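Local coordinates for protein ribulose bisphosphate carboxylase small chain (Galdieria sulphuraria, PDB 4F0H) that forms the small subunit of RuBisCO, the carbon dioxide-fixing enzyme, and probably stabilises the assembly of its catalytic large subunits, at residues N39-R44 with P107-I112. Numbering follows the deposited sequence.
Sequences NDIHPR and PGFNLI
The ring of F109 meets I41 and H42 with its edge, and the contact illustrates how one aromatic side chain can join a β-hairpin, strands 109-115 and 121-127, to the loop between strands 32-38 and 49-50 of the four-stranded antiparallel sheet. Its outer atom CZ lies 3.4 Å from the carbonyl O of I41, an edge-on approach close to the ring plane, while CE2 touches CA of H42 at 3.8 Å. Apolar carbons complete the grip: CG2 of I41 stands 3.9 Å from CZ of F109, and CD of P43 approaches the same CZ obliquely at 4.0 Å. F109 reaches them because its CG lies anti to the carbonyl carbon (chi1 -69°), which sends the ring out from strand 109-115 toward the loop.

Behind this first shell, the loop fixes its own shape. D40 OD1 accepts a hydrogen bond from the backbone N of H42 (3.2 Å), closing an Asx turn, with the N-H reaching the oxygen from above the carboxylate plane. R44 N donates to H42 ND1 at 2.8 Å, nearly in the imidazole plane. CD of P43 sits over one imidazole face, toward its rim. D40 further forms a salt bridge to R113 of a second small subunit, whereas I125 and A127 of the partner strand pack on F109.

With an alanine here instead of F109, the ring would be lost and a gap would probably open beside I41, H42 and P43. The I41 carbonyl also accepts a hydrogen bond from Q5, so the ring edge is not its sole partner; the C-H at CZ points almost straight at that oxygen and probably adds a weak polar C-H...O attraction to the apolar contacts.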
loop_
_atom_site.group_PDB
_atom_site.type_symbol
_atom_site.label_atom_id
_atom_site.label_comp_id
_atom_site.label_asym_id
_atom_site.label_seq_id
_atom_site.Cartn_x
_atom_site.Cartn_y
_atom_site.Cartn_z
ATOM N N ASN B 39 26.318 -39.200 2.679
ATOM C CA ASN B 39 27.167 -38.948 1.511
ATOM C C ASN B 39 26.602 -37.756 0.661
ATOM O O ASN B 39 26.930 -37.615 -0.484
ATOM C CB ASN B 39 27.444 -40.230 0.630
ATOM C CG ASN B 39 26.173 -40.844 -0.004
ATOM O OD1 ASN B 39 25.124 -40.241 -0.040
ATOM N ND2 ASN B 39 26.272 -42.136 -0.426
ATOM N N ASP B 40 25.748 -36.908 1.245
ATOM C CA ASP B 40 25.528 -35.564 0.663
ATOM C C ASP B 40 26.133 -34.588 1.682
ATOM O O ASP B 40 25.518 -34.297 2.717
ATOM C CB ASP B 40 24.052 -35.314 0.438
ATOM C CG ASP B 40 23.745 -33.863 0.112
ATOM O OD1 ASP B 40 24.675 -33.078 -0.100
ATOM O OD2 ASP B 40 22.566 -33.508 0.033
ATOM N N ILE B 41 27.385 -34.196 1.469
ATOM C CA ILE B 41 28.089 -33.364 2.502
ATOM C C ILE B 41 27.684 -31.817 2.507
ATOM O O ILE B 41 28.369 -30.949 3.078
ATOM C CB ILE B 41 29.611 -33.668 2.497
ATOM C CG1 ILE B 41 30.261 -33.168 3.801
ATOM C CG2 ILE B 41 30.271 -33.104 1.240
ATOM C CD1 ILE B 41 29.925 -33.922 5.027
ATOM N N HIS B 42 26.574 -31.477 1.846
ATOM C CA HIS B 42 26.111 -30.076 1.851
ATOM C C HIS B 42 25.986 -29.613 3.315
ATOM O O HIS B 42 25.455 -30.341 4.189
ATOM C CB HIS B 42 24.747 -29.991 1.169
ATOM C CG HIS B 42 24.331 -28.593 0.810
ATOM N ND1 HIS B 42 23.865 -27.675 1.749
ATOM C CD2 HIS B 42 24.333 -27.947 -0.384
ATOM C CE1 HIS B 42 23.578 -26.530 1.132
ATOM N NE2 HIS B 42 23.844 -26.676 -0.164
ATOM N N PRO B 43 26.439 -28.405 3.581
ATOM C CA PRO B 43 26.364 -27.846 4.932
ATOM C C PRO B 43 24.981 -27.562 5.426
ATOM O O PRO B 43 24.833 -27.304 6.636
ATOM C CB PRO B 43 27.072 -26.485 4.799
ATOM C CG PRO B 43 27.000 -26.151 3.343
ATOM C CD PRO B 43 27.107 -27.467 2.627
ATOM N N ARG B 44 23.973 -27.580 4.535
ATOM C CA ARG B 44 22.611 -27.385 5.005
ATOM C C ARG B 44 21.842 -28.717 5.015
ATOM O O ARG B 44 20.642 -28.686 5.109
ATOM C CB ARG B 44 21.839 -26.381 4.160
ATOM C CG ARG B 44 22.574 -25.050 3.881
ATOM C CD ARG B 44 22.524 -24.051 5.055
ATOM N NE ARG B 44 21.155 -23.680 5.475
ATOM C CZ ARG B 44 20.410 -22.697 4.961
ATOM N NH1 ARG B 44 20.858 -21.918 3.989
ATOM N NH2 ARG B 44 19.195 -22.473 5.441
ATOM N N PRO B 107 35.871 -34.375 -3.640
ATOM C CA PRO B 107 35.989 -33.401 -4.739
ATOM C C PRO B 107 35.422 -32.004 -4.429
ATOM O O PRO B 107 35.828 -31.033 -5.094
ATOM C CB PRO B 107 35.177 -34.033 -5.857
ATOM C CG PRO B 107 34.081 -34.725 -5.118
ATOM C CD PRO B 107 34.832 -35.364 -3.920
ATOM N N GLY B 108 34.491 -31.887 -3.456
ATOM C CA GLY B 108 34.047 -30.548 -3.044
ATOM C C GLY B 108 32.738 -30.151 -3.729
ATOM O O GLY B 108 31.865 -30.991 -3.938
ATOM N N PHE B 109 32.598 -28.862 -4.042
ATOM C CA PHE B 109 31.293 -28.257 -4.339
ATOM C C PHE B 109 31.267 -27.440 -5.589
ATOM O O PHE B 109 32.196 -26.756 -5.840
ATOM C CB PHE B 109 30.841 -27.316 -3.228
ATOM C CG PHE B 109 30.492 -28.031 -1.937
ATOM C CD1 PHE B 109 31.426 -28.156 -0.919
ATOM C CD2 PHE B 109 29.243 -28.572 -1.754
ATOM C CE1 PHE B 109 31.091 -28.811 0.286
ATOM C CE2 PHE B 109 28.920 -29.217 -0.558
ATOM C CZ PHE B 109 29.842 -29.335 0.464
ATOM N N ASN B 110 30.198 -27.543 -6.368
ATOM C CA ASN B 110 29.975 -26.652 -7.479
ATOM C C ASN B 110 29.286 -25.413 -6.927
ATOM O O ASN B 110 28.434 -25.547 -6.093
ATOM C CB ASN B 110 29.093 -27.309 -8.574
ATOM C CG ASN B 110 29.114 -26.480 -9.923
ATOM O OD1 ASN B 110 29.964 -25.557 -10.130
ATOM N ND2 ASN B 110 28.202 -26.798 -10.802
ATOM N N LEU B 111 29.679 -24.221 -7.384
ATOM C CA LEU B 111 28.983 -22.975 -7.030
ATOM C C LEU B 111 28.192 -22.468 -8.259
ATOM O O LEU B 111 28.780 -22.187 -9.327
ATOM C CB LEU B 111 29.945 -21.909 -6.471
ATOM C CG LEU B 111 29.386 -20.517 -6.170
ATOM C CD1 LEU B 111 28.586 -20.494 -4.982
ATOM C CD2 LEU B 111 30.556 -19.503 -5.983
ATOM N N ILE B 112 26.867 -22.339 -8.088
ATOM C CA ILE B 112 25.946 -21.941 -9.168
ATOM C C ILE B 112 25.459 -20.508 -8.917
ATOM O O ILE B 112 25.097 -20.188 -7.797
ATOM C CB ILE B 112 24.757 -22.874 -9.218
ATOM C CG1 ILE B 112 25.285 -24.297 -9.501
ATOM C CG2 ILE B 112 23.842 -22.421 -10.366
ATOM C CD1 ILE B 112 24.729 -25.327 -8.782
#